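Side-chain contacts in 2-dehydropantoate 2-reductase (Porphyromonas gingivalis, PDB 2QYT), which probably catalyses the NADPH-dependent reduction of 2-dehydropantoate (ketopantoate) to (R)-pantoate, a step in the biosynthesis of pantothenate: residues 39-44 / 79-84; 241-246 / 295-300. All blocks are in the same frame, centred on the assembly; numbering follows the deposited sequence.

Contact 1 of 2, residues 39-44 / 79-84; sequences EVSWIA and AEVGTV. With EDO (1,2-ethanediol), chain H.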
ATOM      1  N   GLU A  39     -21.877   1.103  -0.357  1.00 20.52           N
ATOM      2  CA  GLU A  39     -21.744   1.421   1.069  1.00 20.03           C
ATOM      3  C   GLU A  39     -20.252   1.442   1.404  1.00 18.55           C
ATOM      4  O   GLU A  39     -19.551   0.491   1.119  1.00 19.65           O
ATOM      5  CB  GLU A  39     -22.483   0.390   1.951  1.00 18.71           C
ATOM      6  CG  GLU A  39     -23.974   0.375   1.741  1.00 21.75           C
ATOM      7  CD  GLU A  39     -24.693  -0.673   2.594  1.00 22.75           C
ATOM      8  OE1 GLU A  39     -24.042  -1.348   3.450  1.00 23.55           O
ATOM      9  OE2 GLU A  39     -25.925  -0.835   2.388  1.00 28.56           O
ATOM     10  N   VAL A  40     -19.772   2.522   2.020  1.00 16.60           N
ATOM     11  CA  VAL A  40     -18.376   2.670   2.369  1.00 16.02           C
ATOM     12  C   VAL A  40     -18.229   2.861   3.887  1.00 15.85           C
ATOM     13  O   VAL A  40     -18.769   3.803   4.467  1.00 15.69           O
ATOM     14  CB  VAL A  40     -17.710   3.868   1.551  1.00 15.38           C
ATOM     15  CG1 VAL A  40     -16.232   4.064   1.890  1.00 15.53           C
ATOM     16  CG2 VAL A  40     -17.793   3.587   0.093  1.00 14.21           C
ATOM     17  N   SER A  41     -17.493   1.956   4.513  1.00 15.68           N
ATOM     18  CA  SER A  41     -17.239   2.030   5.951  1.00 15.46           C
ATOM     19  C   SER A  41     -15.777   2.239   6.215  1.00 15.77           C
ATOM     20  O   SER A  41     -14.946   1.843   5.402  1.00 14.56           O
ATOM     21  CB  SER A  41     -17.752   0.743   6.618  1.00 16.32           C
ATOM     22  OG  SER A  41     -19.115   0.533   6.202  1.00 11.58           O
ATOM     23  N   TRP A  42     -15.490   2.893   7.338  1.00 15.81           N
ATOM     24  CA  TRP A  42     -14.144   3.231   7.765  1.00 15.41           C
ATOM     25  C   TRP A  42     -13.888   2.733   9.147  1.00 14.65           C
ATOM     26  O   TRP A  42     -14.742   2.855  10.023  1.00 14.14           O
ATOM     27  CB  TRP A  42     -13.958   4.749   7.793  1.00 16.68           C
ATOM     28  CG  TRP A  42     -14.095   5.413   6.467  1.00 16.39           C
ATOM     29  CD1 TRP A  42     -14.030   4.824   5.225  1.00 16.71           C
ATOM     30  CD2 TRP A  42     -14.309   6.808   6.235  1.00 16.59           C
ATOM     31  NE1 TRP A  42     -14.201   5.780   4.229  1.00 16.30           N
ATOM     32  CE2 TRP A  42     -14.399   6.996   4.823  1.00 15.96           C
ATOM     33  CE3 TRP A  42     -14.487   7.903   7.075  1.00 15.41           C
ATOM     34  CZ2 TRP A  42     -14.627   8.250   4.244  1.00 17.37           C
ATOM     35  CZ3 TRP A  42     -14.721   9.141   6.499  1.00 16.29           C
ATOM     36  CH2 TRP A  42     -14.784   9.309   5.101  1.00 15.51           C
ATOM     37  N   ILE A  43     -12.706   2.163   9.364  1.00 14.23           N
ATOM     38  CA  ILE A  43     -12.317   1.807  10.707  1.00 14.23           C
ATOM     39  C   ILE A  43     -11.235   2.768  11.117  1.00 14.96           C
ATOM     40  O   ILE A  43     -10.189   2.753  10.546  1.00 17.00           O
ATOM     41  CB  ILE A  43     -11.819   0.354  10.817  1.00 13.81           C
ATOM     42  CG1 ILE A  43     -12.875  -0.621  10.238  1.00 12.42           C
ATOM     43  CG2 ILE A  43     -11.320   0.023  12.275  1.00  9.85           C
ATOM     44  CD1 ILE A  43     -14.271  -0.683  11.007  1.00 11.83           C
ATOM     45  N   ALA A  44     -11.494   3.587  12.123  1.00 16.19           N
ATOM     46  CA  ALA A  44     -10.555   4.603  12.559  1.00 17.68           C
ATOM     47  C   ALA A  44     -10.670   4.574  14.041  1.00 18.97           C
ATOM     48  O   ALA A  44     -11.616   3.993  14.553  1.00 19.41           O
ATOM     49  CB  ALA A  44     -10.964   5.951  12.056  1.00 17.06           C
ATOM     50  N   ALA A  79     -16.798  -5.299  13.912  1.00 16.72           N
ATOM     51  CA  ALA A  79     -17.969  -6.147  14.041  1.00 16.82           C
ATOM     52  C   ALA A  79     -19.262  -5.331  13.823  1.00 17.42           C
ATOM     53  O   ALA A  79     -20.334  -5.901  13.507  1.00 18.18           O
ATOM     54  CB  ALA A  79     -17.966  -6.822  15.420  1.00 15.13           C
ATOM     55  N   GLU A  80     -19.184  -4.025  14.065  1.00 17.14           N
ATOM     56  CA  GLU A  80     -20.308  -3.140  13.770  1.00 18.42           C
ATOM     57  C   GLU A  80     -20.504  -2.943  12.247  1.00 18.85           C
ATOM     58  O   GLU A  80     -21.632  -2.732  11.780  1.00 19.17           O
ATOM     59  CB  GLU A  80     -20.150  -1.785  14.452  1.00 17.97           C
ATOM     60  CG  GLU A  80     -20.469  -1.816  15.951  1.00 18.55           C
ATOM     61  CD  GLU A  80     -19.984  -0.529  16.646  1.00 20.04           C
ATOM     62  OE1 GLU A  80     -19.624   0.457  15.932  1.00 18.80           O
ATOM     63  OE2 GLU A  80     -19.941  -0.522  17.893  1.00 20.39           O
ATOM     64  N   VAL A  81     -19.422  -3.055  11.486  1.00 17.19           N
ATOM     65  CA  VAL A  81     -19.523  -3.035  10.035  1.00 16.87           C
ATOM     66  C   VAL A  81     -20.167  -4.352   9.475  1.00 17.01           C
ATOM     67  O   VAL A  81     -21.094  -4.286   8.642  1.00 17.38           O
ATOM     68  CB  VAL A  81     -18.180  -2.688   9.395  1.00 16.72           C
ATOM     69  CG1 VAL A  81     -18.254  -2.690   7.850  1.00 17.03           C
ATOM     70  CG2 VAL A  81     -17.700  -1.367   9.897  1.00 13.77           C
ATOM     71  N   GLY A  82     -19.729  -5.530   9.928  1.00 15.94           N
ATOM     72  CA  GLY A  82     -20.262  -6.783   9.354  1.00 15.56           C
ATOM     73  C   GLY A  82     -19.538  -7.111   8.061  1.00 16.69           C
ATOM     74  O   GLY A  82     -18.555  -6.433   7.688  1.00 16.27           O
ATOM     75  N   THR A  83     -19.928  -8.199   7.420  1.00 16.48           N
ATOM     76  CA  THR A  83     -19.166  -8.656   6.261  1.00 17.46           C
ATOM     77  C   THR A  83     -19.299  -7.664   5.093  1.00 17.10           C
ATOM     78  O   THR A  83     -20.336  -6.991   4.958  1.00 18.10           O
ATOM     79  CB  THR A  83     -19.645 -10.039   5.816  1.00 16.86           C
ATOM     80  OG1 THR A  83     -20.990  -9.878   5.408  1.00 18.55           O
ATOM     81  CG2 THR A  83     -19.582 -11.078   6.987  1.00 14.85           C
ATOM     82  N   VAL A  84     -18.264  -7.570   4.263  1.00 16.15           N
ATOM     83  CA  VAL A  84     -18.247  -6.631   3.130  1.00 14.64           C
ATOM     84  C   VAL A  84     -17.711  -7.335   1.873  1.00 15.08           C
ATOM     85  O   VAL A  84     -17.259  -8.499   1.920  1.00 14.38           O
ATOM     86  CB  VAL A  84     -17.358  -5.354   3.419  1.00 15.22           C
ATOM     87  CG1 VAL A  84     -17.887  -4.553   4.634  1.00 14.80           C
ATOM     88  CG2 VAL A  84     -15.943  -5.755   3.696  1.00 12.92           C
TER
HETATM   89  C1  EDO H 321     -21.141 -14.400   3.558  1.00 27.59           C
HETATM   90  O1  EDO H 321     -20.368 -14.743   4.737  1.00 26.26           O
HETATM   91  C2  EDO H 321     -21.575 -12.938   3.442  1.00 25.53           C
HETATM   92  O2  EDO H 321     -22.318 -12.563   4.602  1.00 27.83           O

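Contact 2 of 2, residues 241-246 / 295-300; sequences FRAKYG and EALRVD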
ATOM      1  N   PHE A 241      15.686 -10.488  -5.948  1.00 29.10           N
ATOM      2  CA  PHE A 241      14.410 -10.768  -6.569  1.00 30.78           C
ATOM      3  C   PHE A 241      14.558 -11.699  -7.762  1.00 31.71           C
ATOM      4  O   PHE A 241      13.758 -12.631  -7.931  1.00 31.52           O
ATOM      5  CB  PHE A 241      13.666  -9.468  -6.894  1.00 31.05           C
ATOM      6  CG  PHE A 241      12.986  -8.865  -5.693  1.00 31.91           C
ATOM      7  CD1 PHE A 241      13.692  -8.071  -4.797  1.00 33.02           C
ATOM      8  CD2 PHE A 241      11.653  -9.134  -5.429  1.00 33.36           C
ATOM      9  CE1 PHE A 241      13.078  -7.542  -3.662  1.00 32.79           C
ATOM     10  CE2 PHE A 241      11.029  -8.603  -4.298  1.00 33.46           C
ATOM     11  CZ  PHE A 241      11.750  -7.804  -3.417  1.00 32.79           C
ATOM     12  N   ARG A 242      15.610 -11.475  -8.550  1.00 33.04           N
ATOM     13  CA  ARG A 242      15.956 -12.352  -9.673  1.00 34.37           C
ATOM     14  C   ARG A 242      16.160 -13.799  -9.225  1.00 35.21           C
ATOM     15  O   ARG A 242      15.991 -14.726 -10.017  1.00 35.13           O
ATOM     16  CB  ARG A 242      17.189 -11.828 -10.416  1.00 34.40           C
ATOM     17  CG  ARG A 242      17.141 -12.081 -11.911  1.00 35.06           C
ATOM     18  CD  ARG A 242      18.313 -11.462 -12.639  1.00 36.53           C
ATOM     19  NE  ARG A 242      18.258  -9.998 -12.672  1.00 37.25           N
ATOM     20  CZ  ARG A 242      19.218  -9.198 -12.213  1.00 37.74           C
ATOM     21  NH1 ARG A 242      20.324  -9.710 -11.676  1.00 37.24           N
ATOM     22  NH2 ARG A 242      19.075  -7.879 -12.297  1.00 38.07           N
ATOM     23  N   ALA A 243      16.496 -13.980  -7.949  1.00 36.58           N
ATOM     24  CA  ALA A 243      16.659 -15.307  -7.365  1.00 38.08           C
ATOM     25  C   ALA A 243      15.346 -15.960  -6.918  1.00 39.21           C
ATOM     26  O   ALA A 243      15.098 -17.124  -7.244  1.00 39.42           O
ATOM     27  CB  ALA A 243      17.655 -15.263  -6.215  1.00 38.06           C
ATOM     28  N   LYS A 244      14.508 -15.225  -6.183  1.00 40.73           N
ATOM     29  CA  LYS A 244      13.315 -15.834  -5.563  1.00 42.11           C
ATOM     30  C   LYS A 244      12.068 -15.908  -6.430  1.00 43.17           C
ATOM     31  O   LYS A 244      11.373 -16.926  -6.404  1.00 43.32           O
ATOM     32  CB  LYS A 244      12.995 -15.229  -4.183  1.00 42.09           C
ATOM     33  CG  LYS A 244      12.596 -13.756  -4.156  1.00 41.93           C
ATOM     34  CD  LYS A 244      12.046 -13.364  -2.790  1.00 41.96           C
ATOM     35  CE  LYS A 244      10.796 -14.175  -2.425  1.00 42.29           C
ATOM     36  NZ  LYS A 244      10.254 -13.799  -1.091  1.00 42.06           N
ATOM     37  N   TYR A 245      11.779 -14.848  -7.190  1.00 44.53           N
ATOM     38  CA  TYR A 245      10.670 -14.881  -8.149  1.00 46.01           C
ATOM     39  C   TYR A 245      11.176 -15.269  -9.546  1.00 46.73           C
ATOM     40  O   TYR A 245      10.619 -14.839 -10.565  1.00 46.88           O
ATOM     41  CB  TYR A 245       9.911 -13.540  -8.222  1.00 46.32           C
ATOM     42  CG  TYR A 245       9.389 -13.027  -6.892  1.00 47.27           C
ATOM     43  CD1 TYR A 245       8.079 -13.346  -6.442  1.00 48.08           C
ATOM     44  CD2 TYR A 245      10.183 -12.185  -6.099  1.00 47.60           C
ATOM     45  CE1 TYR A 245       7.592 -12.849  -5.213  1.00 48.32           C
ATOM     46  CE2 TYR A 245       9.711 -11.688  -4.880  1.00 48.37           C
ATOM     47  CZ  TYR A 245       8.421 -12.015  -4.438  1.00 48.14           C
ATOM     48  OH  TYR A 245       7.990 -11.500  -3.224  1.00 47.24           O
ATOM     49  N   GLY A 246      12.252 -16.055  -9.570  1.00 47.67           N
ATOM     50  CA  GLY A 246      12.703 -16.795 -10.758  1.00 48.73           C
ATOM     51  C   GLY A 246      13.067 -16.032 -12.024  1.00 49.48           C
ATOM     52  O   GLY A 246      13.957 -16.457 -12.771  1.00 49.44           O
ATOM     53  N   GLU A 295      20.047 -14.369   2.678  1.00 10.13           N
ATOM     54  CA  GLU A 295      20.460 -15.507   3.521  1.00 10.98           C
ATOM     55  C   GLU A 295      19.882 -16.822   3.004  1.00 10.70           C
ATOM     56  O   GLU A 295      20.606 -17.862   2.945  1.00 10.80           O
ATOM     57  CB  GLU A 295      19.956 -15.346   4.963  1.00 11.64           C
ATOM     58  CG  GLU A 295      21.037 -15.320   6.079  1.00 14.96           C
ATOM     59  CD  GLU A 295      20.712 -14.180   7.053  1.00 18.95           C
ATOM     60  OE1 GLU A 295      19.683 -14.380   7.838  1.00 19.77           O
ATOM     61  OE2 GLU A 295      21.450 -13.065   7.009  1.00 21.32           O
ATOM     62  N   ALA A 296      18.574 -16.766   2.657  1.00 10.40           N
ATOM     63  CA  ALA A 296      17.782 -17.971   2.374  1.00 10.17           C
ATOM     64  C   ALA A 296      17.941 -18.456   0.938  1.00 10.06           C
ATOM     65  O   ALA A 296      17.909 -19.666   0.684  1.00  9.56           O
ATOM     66  CB  ALA A 296      16.310 -17.715   2.687  1.00 10.15           C
ATOM     67  N   LEU A 297      18.098 -17.503   0.012  1.00 10.00           N
ATOM     68  CA  LEU A 297      18.324 -17.799  -1.406  1.00 10.42           C
ATOM     69  C   LEU A 297      19.820 -17.909  -1.711  1.00 10.95           C
ATOM     70  O   LEU A 297      20.230 -17.887  -2.876  1.00 10.94           O
ATOM     71  CB  LEU A 297      17.713 -16.699  -2.276  1.00 10.49           C
ATOM     72  CG  LEU A 297      16.242 -16.630  -2.702  1.00 10.39           C
ATOM     73  CD1 LEU A 297      15.240 -17.149  -1.672  1.00 10.28           C
ATOM     74  CD2 LEU A 297      15.980 -15.189  -2.999  1.00 11.00           C
ATOM     75  N   ARG A 298      20.613 -18.053  -0.646  1.00 11.67           N
ATOM     76  CA  ARG A 298      22.092 -18.063  -0.665  1.00 12.09           C
ATOM     77  C   ARG A 298      22.775 -17.037  -1.590  1.00 12.39           C
ATOM     78  O   ARG A 298      23.640 -17.391  -2.399  1.00 12.74           O
ATOM     79  CB  ARG A 298      22.723 -19.483  -0.715  1.00 11.91           C
ATOM     80  CG  ARG A 298      21.842 -20.630  -1.195  1.00 11.85           C
ATOM     81  CD  ARG A 298      20.715 -20.942  -0.212  1.00 11.65           C
ATOM     82  NE  ARG A 298      21.048 -21.948   0.797  1.00 11.87           N
ATOM     83  CZ  ARG A 298      20.160 -22.472   1.646  1.00 11.61           C
ATOM     84  NH1 ARG A 298      18.882 -22.082   1.619  1.00 11.64           N
ATOM     85  NH2 ARG A 298      20.548 -23.383   2.530  1.00 10.29           N
ATOM     86  N   VAL A 299      22.378 -15.771  -1.435  1.00 12.62           N
ATOM     87  CA  VAL A 299      22.915 -14.648  -2.216  1.00 12.99           C
ATOM     88  C   VAL A 299      23.683 -13.649  -1.329  1.00 12.94           C
ATOM     89  O   VAL A 299      23.144 -13.104  -0.353  1.00 12.52           O
ATOM     90  CB  VAL A 299      21.791 -13.875  -2.987  1.00 13.20           C
ATOM     91  CG1 VAL A 299      22.400 -12.905  -3.970  1.00 13.72           C
ATOM     92  CG2 VAL A 299      20.861 -14.826  -3.730  1.00 13.16           C
ATOM     93  N   ASP A 300      24.944 -13.406  -1.671  1.00 13.09           N
ATOM     94  CA  ASP A 300      25.722 -12.406  -0.943  1.00 13.22           C
ATOM     95  C   ASP A 300      25.311 -10.991  -1.350  1.00 12.87           C
ATOM     96  O   ASP A 300      25.289 -10.653  -2.535  1.00 12.72           O
ATOM     97  CB  ASP A 300      27.231 -12.618  -1.133  1.00 13.55           C
ATOM     98  CG  ASP A 300      28.059 -12.001  -0.003  1.00 14.35           C
ATOM     99  OD1 ASP A 300      29.329 -12.013  -0.100  1.00 14.92           O
ATOM    100  OD2 ASP A 300      27.448 -11.508   0.989  1.00 14.60           O
TER

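Contact 1 of 2, residues 39-44 / 79-84
Val-81 reaches from the short helix 78-81 onto Ser-41 and Ile-43 of strand 38-43. Just before it, Glu-80 OE1 is hydrogen-bonded to Thr-75 OG1, which ties the helix to the neighbouring strand 73-75. At Val-81 the backbones come nearest, with its CA 6.9 Å from Ser-41 CA. The two methyls of Val-81 divide the work. CG1 stands opposite the backbone N (chi1 179°) and meets Ser-41, 3.7 Å from its CB and 3.7 Å from its OG. CG2, beside the backbone N, packs on Ile-43 CD1 at 3.7 Å. It also lies 3.9 Å from Ser-41 CB. The isoleucine gets there through a folded chain: with chi2 at -64°, its end methyl comes nearer the valine than its CB does. The side chains of Ile-43 and Val-81 cross at a slant, and both touch Thr-75.

This is the Rossmann fold of the NADP-binding family. Strand 38-43 lies between strands 9-14 and 73-75 in a parallel sheet. Ser-41 and Ile-43 look out from one face. Val-40 and Trp-42 both touch helix 18-33. The chain of 79-84 leads from edge strand 73-75 back to strand 86-89, beyond strand 9-14.

Gly-82 is the first residue to leave helical angles, with a positive phi of 82°. A residue without a side chain avoids the carbonyl O of Val-81 there. Thr-83 is exposed, and its OG1 shares a hydrogen bond of 3.1 Å with O2 of a 1,2-ethanediol, probably from the crystallisation liquor. Val-84 is buried; its side chain touches Lys-10, and its carbonyl O accepts a hydrogen bond from Thr-111 OG1.

Contact 2 of 2, residues 241-246 / 295-300
Ala-243 and Leu-297 face each other where two helices end, their CA atoms 6.7 Å apart. Helix 227-244 closes with a bond of 3.1 Å from Tyr-245 N to Phe-241 O. Helix 288-296 stops just before Leu-297.

Leu-297 carries most of the contact. Its CD2 lies 3.6 Å from Ala-243 CB. The approach of CD2 to Lys-244 CB, 3.2 Å, is too short for two carbons. The leucine chi2 of 34° is also unusual, so the exact placing of its methyls is doubtful. Val-299 adds a looser touch, with CG2 4.1 Å from Ala-243 CB. Between them in sequence, Arg-298 folds back over the turn, and its NH1 donates to Ala-296 O at 2.8 Å.

Lys-244 bends at chi3 (-61°), and its end leads away from Leu-297. NZ is hydrogen-bonded to Tyr-289 OH of helix 288-296, while Glu-293 is only a weak, long ion-pair partner. In this helical C-terminal part of the reductase, the lysine thus links helix 227-244 to helix 288-296 through its ammonium group. The apolar contacts that stand are those of Ala-243 with Leu-297 and Val-299.

In the fold
The two contacts share no helix or strand and lie on opposite sides of the chain's centre, their centres 40 Å apart and their nearest atoms about 26 Å apart. Contact 1 is a buried contact in the Rossmann part, between a sheet strand and a short helix. Contact 2 is a surface contact in the helical C-terminal part, where the end of helix 227-244 meets the loop that follows helix 288-296. Both rest on apolar touches across the segments. In contact 1, a valine from the short helix packs on the isoleucine and serine of one sheet face. In contact 2, a leucine and a valine lie on an exposed alanine.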